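Local coordinates for putative uncharacterized protein (Coprinopsis cinerea, PDB 3W9A), which probably hydrolyses beta-glucans, being the catalytic beta-jelly-roll domain of a glycoside hydrolase of family 131, at residues T14-D17 and F18-W21; S37-T40 and S41-L44; L181-V184 and V185-V188. One frame throughout, in Å; residues are numbered along the deposited sequence.

Interaction 1: T14-D17 and F18-W21; sequences TPAD and FDRW
The guanidinium of Arg20 lies with one face over the backbone of Asp17. The CA of Asp17 is on that face, and Asp17 O sits 3.9 Å above the plane, toward the rim. The ring of Phe18 meets Pro15 O at its edge, near the ring plane, with CD2 3.7 Å from Pro15 O.

Asp17 and Arg20 run side by side and point the same way. Their carboxylate and guanidinium planes are 47° apart. A salt bridge joins Asp17 OD1 to Arg20 NH1 at 2.6 Å, but its N-H angle of 128° makes it a weak hydrogen bond. The other oxygen of Asp17 turns back to the start of the helix. With chi1 at -75° the carboxylate stands beside its own backbone N, and OD2 takes Thr14 N at 3.1 Å from above its plane. It also accepts from Thr13 N.

Phe18 N bonds to Pro15 O at 2.9 Å. Beyond these segments, the Phe18 ring stacks with Tyr12 and packs on Trp32, Leu44 and Leu46. If the short helix is taken to start at Pro15, Thr14 is its N-cap and Asp17 its third residue. The bond from Thr14 N to Asp17 OD2 then fits one half of a capping box.

Interaction 2: S37-T40 and S41-L44; sequences SGPT and SRYL
Arg42 sends CG anti to its backbone N (chi1 -170°) and bends at chi3 (-60°), which lays its guanidinium against Gly38 and Pro39. Tyr43 holds CG beside its own N (chi1 -47°), and its ring reaches back along the chain to Gly38. The backbone between makes two overlapping type I beta turns, in the loop that leads from strand 30-34 into strand 44-47 of the jelly roll.

Arg42 N closes the first turn on Pro39 O at 3.0 Å. Tyr43 N closes the second on Thr40 O at 2.8 Å, from above the carbonyl plane. Thr40 O also accepts from Leu44 N, which approaches nearly along the C=O axis. Two N-H groups thus grip one carbonyl.

The CA of Gly38 lies 3.5 Å above the centre of the guanidinium. On the same flat group Pro39 CD comes within 3.5 Å of Arg42 NH2. The Tyr43 ring is covered on one face by Arg42 CB. Thr69 OG1 bonds to both Tyr43 OH and Arg42 NH1, so it ties the ends of these two side chains together. The Thr40 hydroxyl bonds to Asp19 and Trp32, while its CG2 rests 4.0 Å from Leu44 CB. At the edge of the Tyr43 ring, in its plane, Gly38 N donates to Tyr43 OH at 2.9 Å.

Interaction 3: L181-V184 and V185-V188; sequences LVKV and VQNV
Lys183 stretches along the chain, and Gln186 and Asn187 each cross it at about a right angle. The lysine leaves with CG anti to its backbone N (chi1 -167°) and stays extended to its end. Its methylenes pass over the Val185 carbonyl, with CG 3.8 Å from Val185 O. Gln186 bends at chi2 (-56°), and this folds its amide back against the lysine. Gln186 NE2 lies 3.8 Å from Lys183 CD, a contact with aliphatic carbon.

A water fills the corner between the crossing groups. It accepts from Lys183 NZ at 3.0 Å and from Asn187 N at 2.9 Å. It donates to Gln186 OE1 at 2.7 Å. The lysine therefore reaches the backbone of the next part of the strand through one bridging molecule. Its charge is met directly by a salt bridge to Asp162, on strand 157-164.

The irregularity at Val184 and Val185 is a classic beta bulge: both stand opposite Leu172 of strand 169-176, the other arm of the hairpin. The chain turns a corner at Val185, and the short strands before and after it point 44° apart.

The two valines do not fall on opposite faces here as neighbours in a regular strand would. Their branches meet at 4.3 Å between Val184 CG2 and Val185 CG2. Both touch Trp147 of strand 144-150. Val185 also packs on Trp139 and Arg146, and its CG2 is 3.3 Å from Val184 O.

Interactions 1 and 2 are neighbours, with centres 10 Å apart. They join through a probable hydrogen bond of 2.5 Å between Asp19 OD1 and Thr40 OG1. Separately, Pro15 packs on the loop, with its CG 3.4 Å from Leu44 O and 3.6 Å from Ser41 CB. The segment 14-21, with its short helix, is thereby fastened to the loop 37-44, and Trp32 of strand 30-34 touches both. Interaction 3 is on the opposite side of the chain's centre. Its centre is 35 Å from each of the others, and its nearest atoms are about 21 Å from interaction 1 and 22 Å from interaction 2. All three lie within the family 131 catalytic domain.

Interaction 1: T14-D17 and F18-W21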
# COMPACT_ATOMS: atom_id res chain seq x y z
N THR A 14 14.68 11.29 -4.23
CA THR A 14 13.88 12.45 -4.69
C THR A 14 12.81 11.96 -5.64
O THR A 14 12.91 10.83 -6.15
CB THR A 14 14.76 13.47 -5.44
OG1 THR A 14 15.27 12.88 -6.63
CG2 THR A 14 15.90 13.93 -4.58
N PRO A 15 11.80 12.80 -5.94
CA PRO A 15 10.74 12.34 -6.83
C PRO A 15 11.25 11.85 -8.20
O PRO A 15 10.78 10.81 -8.70
CB PRO A 15 9.82 13.57 -6.95
CG PRO A 15 10.02 14.30 -5.67
CD PRO A 15 11.48 14.12 -5.35
N ALA A 16 12.22 12.57 -8.76
CA ALA A 16 12.81 12.20 -10.04
C ALA A 16 13.38 10.78 -10.07
O ALA A 16 13.48 10.19 -11.15
CB ALA A 16 13.88 13.20 -10.45
N ASP A 17 13.73 10.22 -8.91
CA ASP A 17 14.20 8.84 -8.87
C ASP A 17 13.15 7.87 -9.43
O ASP A 17 13.50 6.90 -10.10
CB ASP A 17 14.66 8.43 -7.46
CG ASP A 17 16.03 9.02 -7.08
OD1 ASP A 17 16.82 9.34 -7.98
OD2 ASP A 17 16.30 9.17 -5.87
N PHE A 18 11.87 8.14 -9.21
CA PHE A 18 10.82 7.30 -9.78
C PHE A 18 10.73 7.43 -11.33
O PHE A 18 10.32 6.50 -12.01
CB PHE A 18 9.48 7.60 -9.13
CG PHE A 18 9.36 7.13 -7.72
CD1 PHE A 18 9.22 5.78 -7.43
CD2 PHE A 18 9.35 8.04 -6.67
CE1 PHE A 18 9.08 5.34 -6.12
CE2 PHE A 18 9.22 7.62 -5.36
CZ PHE A 18 9.08 6.27 -5.08
N ASP A 19 11.15 8.58 -11.86
CA ASP A 19 11.13 8.84 -13.31
C ASP A 19 12.18 8.06 -14.11
O ASP A 19 12.14 8.05 -15.33
CB ASP A 19 11.28 10.35 -13.60
CG ASP A 19 10.12 11.18 -13.03
OD1 ASP A 19 8.99 10.66 -12.93
OD2 ASP A 19 10.33 12.35 -12.67
N ARG A 20 13.14 7.44 -13.45
CA ARG A 20 14.14 6.64 -14.18
C ARG A 20 13.50 5.46 -14.87
O ARG A 20 13.93 5.04 -15.92
CB ARG A 20 15.24 6.14 -13.24
CG ARG A 20 16.28 7.20 -12.89
CD ARG A 20 17.54 6.55 -12.34
NE ARG A 20 17.28 5.90 -11.05
CZ ARG A 20 17.43 6.48 -9.86
NH1 ARG A 20 17.87 7.74 -9.76
NH2 ARG A 20 17.14 5.80 -8.74
N TRP A 21 12.44 4.92 -14.27
CA TRP A 21 11.75 3.77 -14.83
C TRP A 21 10.97 4.15 -16.11
O TRP A 21 10.39 5.24 -16.19
CB TRP A 21 10.79 3.20 -13.78
CG TRP A 21 10.09 1.98 -14.24
CD1 TRP A 21 10.47 0.69 -14.03
CD2 TRP A 21 8.87 1.93 -14.99
NE1 TRP A 21 9.57 -0.17 -14.60
CE2 TRP A 21 8.57 0.56 -15.20
CE3 TRP A 21 7.99 2.90 -15.49
CZ2 TRP A 21 7.44 0.14 -15.90
CZ3 TRP A 21 6.87 2.49 -16.17
CH2 TRP A 21 6.61 1.11 -16.38

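Interaction 2: S37-T40 and S41-L44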
# COMPACT_ATOMS: atom_id res chain seq x y z
N SER A 37 -0.67 13.95 -15.42
CA SER A 37 0.28 14.65 -16.29
C SER A 37 1.29 15.52 -15.55
O SER A 37 2.27 15.96 -16.16
CB SER A 37 -0.47 15.56 -17.25
OG SER A 37 -1.28 14.78 -18.08
N GLY A 38 1.04 15.79 -14.27
CA GLY A 38 1.91 16.65 -13.50
C GLY A 38 3.32 16.10 -13.33
O GLY A 38 3.58 14.94 -13.65
N PRO A 39 4.23 16.93 -12.81
CA PRO A 39 5.55 16.40 -12.42
C PRO A 39 5.39 15.37 -11.32
O PRO A 39 4.40 15.42 -10.56
CB PRO A 39 6.31 17.64 -11.91
CG PRO A 39 5.25 18.63 -11.57
CD PRO A 39 4.08 18.36 -12.46
N THR A 40 6.32 14.42 -11.23
CA THR A 40 6.20 13.35 -10.25
C THR A 40 6.12 13.91 -8.82
O THR A 40 5.36 13.40 -7.97
CB THR A 40 7.33 12.34 -10.43
OG1 THR A 40 7.12 11.67 -11.67
CG2 THR A 40 7.34 11.30 -9.30
N SER A 41 6.83 15.00 -8.57
CA SER A 41 6.80 15.64 -7.25
C SER A 41 5.42 16.19 -6.81
O SER A 41 5.25 16.52 -5.66
CB SER A 41 7.82 16.77 -7.18
OG SER A 41 7.36 17.85 -7.95
N ARG A 42 4.46 16.31 -7.73
CA ARG A 42 3.07 16.61 -7.35
C ARG A 42 2.38 15.39 -6.68
O ARG A 42 1.44 15.55 -5.90
CB ARG A 42 2.28 17.03 -8.58
CG ARG A 42 0.91 17.61 -8.28
CD ARG A 42 0.16 17.96 -9.55
NE ARG A 42 0.86 18.95 -10.33
CZ ARG A 42 0.50 19.35 -11.55
NH1 ARG A 42 -0.56 18.82 -12.13
NH2 ARG A 42 1.21 20.27 -12.18
N TYR A 43 2.88 14.18 -6.97
CA TYR A 43 2.21 12.94 -6.55
C TYR A 43 3.01 12.05 -5.59
O TYR A 43 2.42 11.34 -4.77
CB TYR A 43 1.86 12.13 -7.79
CG TYR A 43 1.20 12.93 -8.89
CD1 TYR A 43 -0.03 13.57 -8.67
CD2 TYR A 43 1.79 13.04 -10.12
CE1 TYR A 43 -0.64 14.30 -9.67
CE2 TYR A 43 1.20 13.78 -11.12
CZ TYR A 43 -0.00 14.42 -10.89
OH TYR A 43 -0.57 15.13 -11.92
N LEU A 44 4.33 12.07 -5.72
CA LEU A 44 5.19 11.22 -4.91
C LEU A 44 6.30 12.02 -4.26
O LEU A 44 7.06 12.70 -4.94
CB LEU A 44 5.79 10.09 -5.77
CG LEU A 44 4.79 9.11 -6.38
CD1 LEU A 44 5.49 8.17 -7.35
CD2 LEU A 44 4.01 8.30 -5.32

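Interaction 3: L181-V184 and V185-V188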
# COMPACT_ATOMS: atom_id res chain seq x y z
N LEU A 181 2.98 -7.71 14.27
CA LEU A 181 1.80 -8.16 13.57
C LEU A 181 1.16 -9.37 14.26
O LEU A 181 1.85 -10.30 14.69
CB LEU A 181 2.15 -8.53 12.11
CG LEU A 181 2.62 -7.38 11.22
CD1 LEU A 181 3.23 -7.91 9.92
CD2 LEU A 181 1.47 -6.43 10.93
N VAL A 182 -0.16 -9.33 14.36
CA VAL A 182 -0.97 -10.44 14.83
C VAL A 182 -1.94 -10.74 13.70
O VAL A 182 -2.36 -9.82 12.98
CB VAL A 182 -1.71 -10.09 16.15
CG1 VAL A 182 -2.59 -11.24 16.63
CG2 VAL A 182 -0.72 -9.72 17.23
N LYS A 183 -2.27 -12.02 13.52
CA LYS A 183 -3.23 -12.44 12.51
C LYS A 183 -4.66 -12.15 12.99
O LYS A 183 -5.19 -12.84 13.86
CB LYS A 183 -3.06 -13.91 12.14
CG LYS A 183 -3.81 -14.30 10.88
CD LYS A 183 -3.41 -15.67 10.34
CE LYS A 183 -4.02 -15.93 8.96
NZ LYS A 183 -3.42 -17.08 8.23
N VAL A 184 -5.28 -11.12 12.42
CA VAL A 184 -6.60 -10.64 12.87
C VAL A 184 -7.74 -11.20 12.03
O VAL A 184 -8.90 -11.23 12.47
CB VAL A 184 -6.66 -9.09 12.88
CG1 VAL A 184 -5.85 -8.54 14.04
CG2 VAL A 184 -6.16 -8.51 11.56
N VAL A 185 -7.43 -11.64 10.81
CA VAL A 185 -8.43 -12.33 10.00
C VAL A 185 -7.83 -13.60 9.41
O VAL A 185 -6.85 -13.57 8.65
CB VAL A 185 -9.02 -11.43 8.87
CG1 VAL A 185 -10.12 -12.19 8.13
CG2 VAL A 185 -9.57 -10.12 9.43
N GLN A 186 -8.44 -14.73 9.78
CA GLN A 186 -8.08 -16.03 9.22
C GLN A 186 -8.41 -16.01 7.75
O GLN A 186 -9.28 -15.26 7.32
CB GLN A 186 -8.88 -17.15 9.89
CG GLN A 186 -8.50 -17.39 11.34
CD GLN A 186 -7.03 -17.67 11.50
OE1 GLN A 186 -6.48 -18.55 10.83
NE2 GLN A 186 -6.38 -16.92 12.38
N ASN A 187 -7.74 -16.88 6.99
CA ASN A 187 -7.84 -16.84 5.52
C ASN A 187 -9.25 -17.14 5.05
O ASN A 187 -9.93 -18.01 5.59
CB ASN A 187 -6.83 -17.80 4.87
CG ASN A 187 -5.47 -17.17 4.67
OD1 ASN A 187 -4.92 -17.19 3.57
ND2 ASN A 187 -4.93 -16.59 5.71
N VAL A 188 -9.70 -16.38 4.05
CA VAL A 188 -11.04 -16.52 3.46
C VAL A 188 -10.90 -16.68 1.95
O VAL A 188 -9.91 -16.20 1.38
CB VAL A 188 -11.94 -15.29 3.77
CG1 VAL A 188 -11.98 -15.02 5.27
CG2 VAL A 188 -11.48 -14.05 3.03
O HOH W 1 -5.87 -18.78 8.20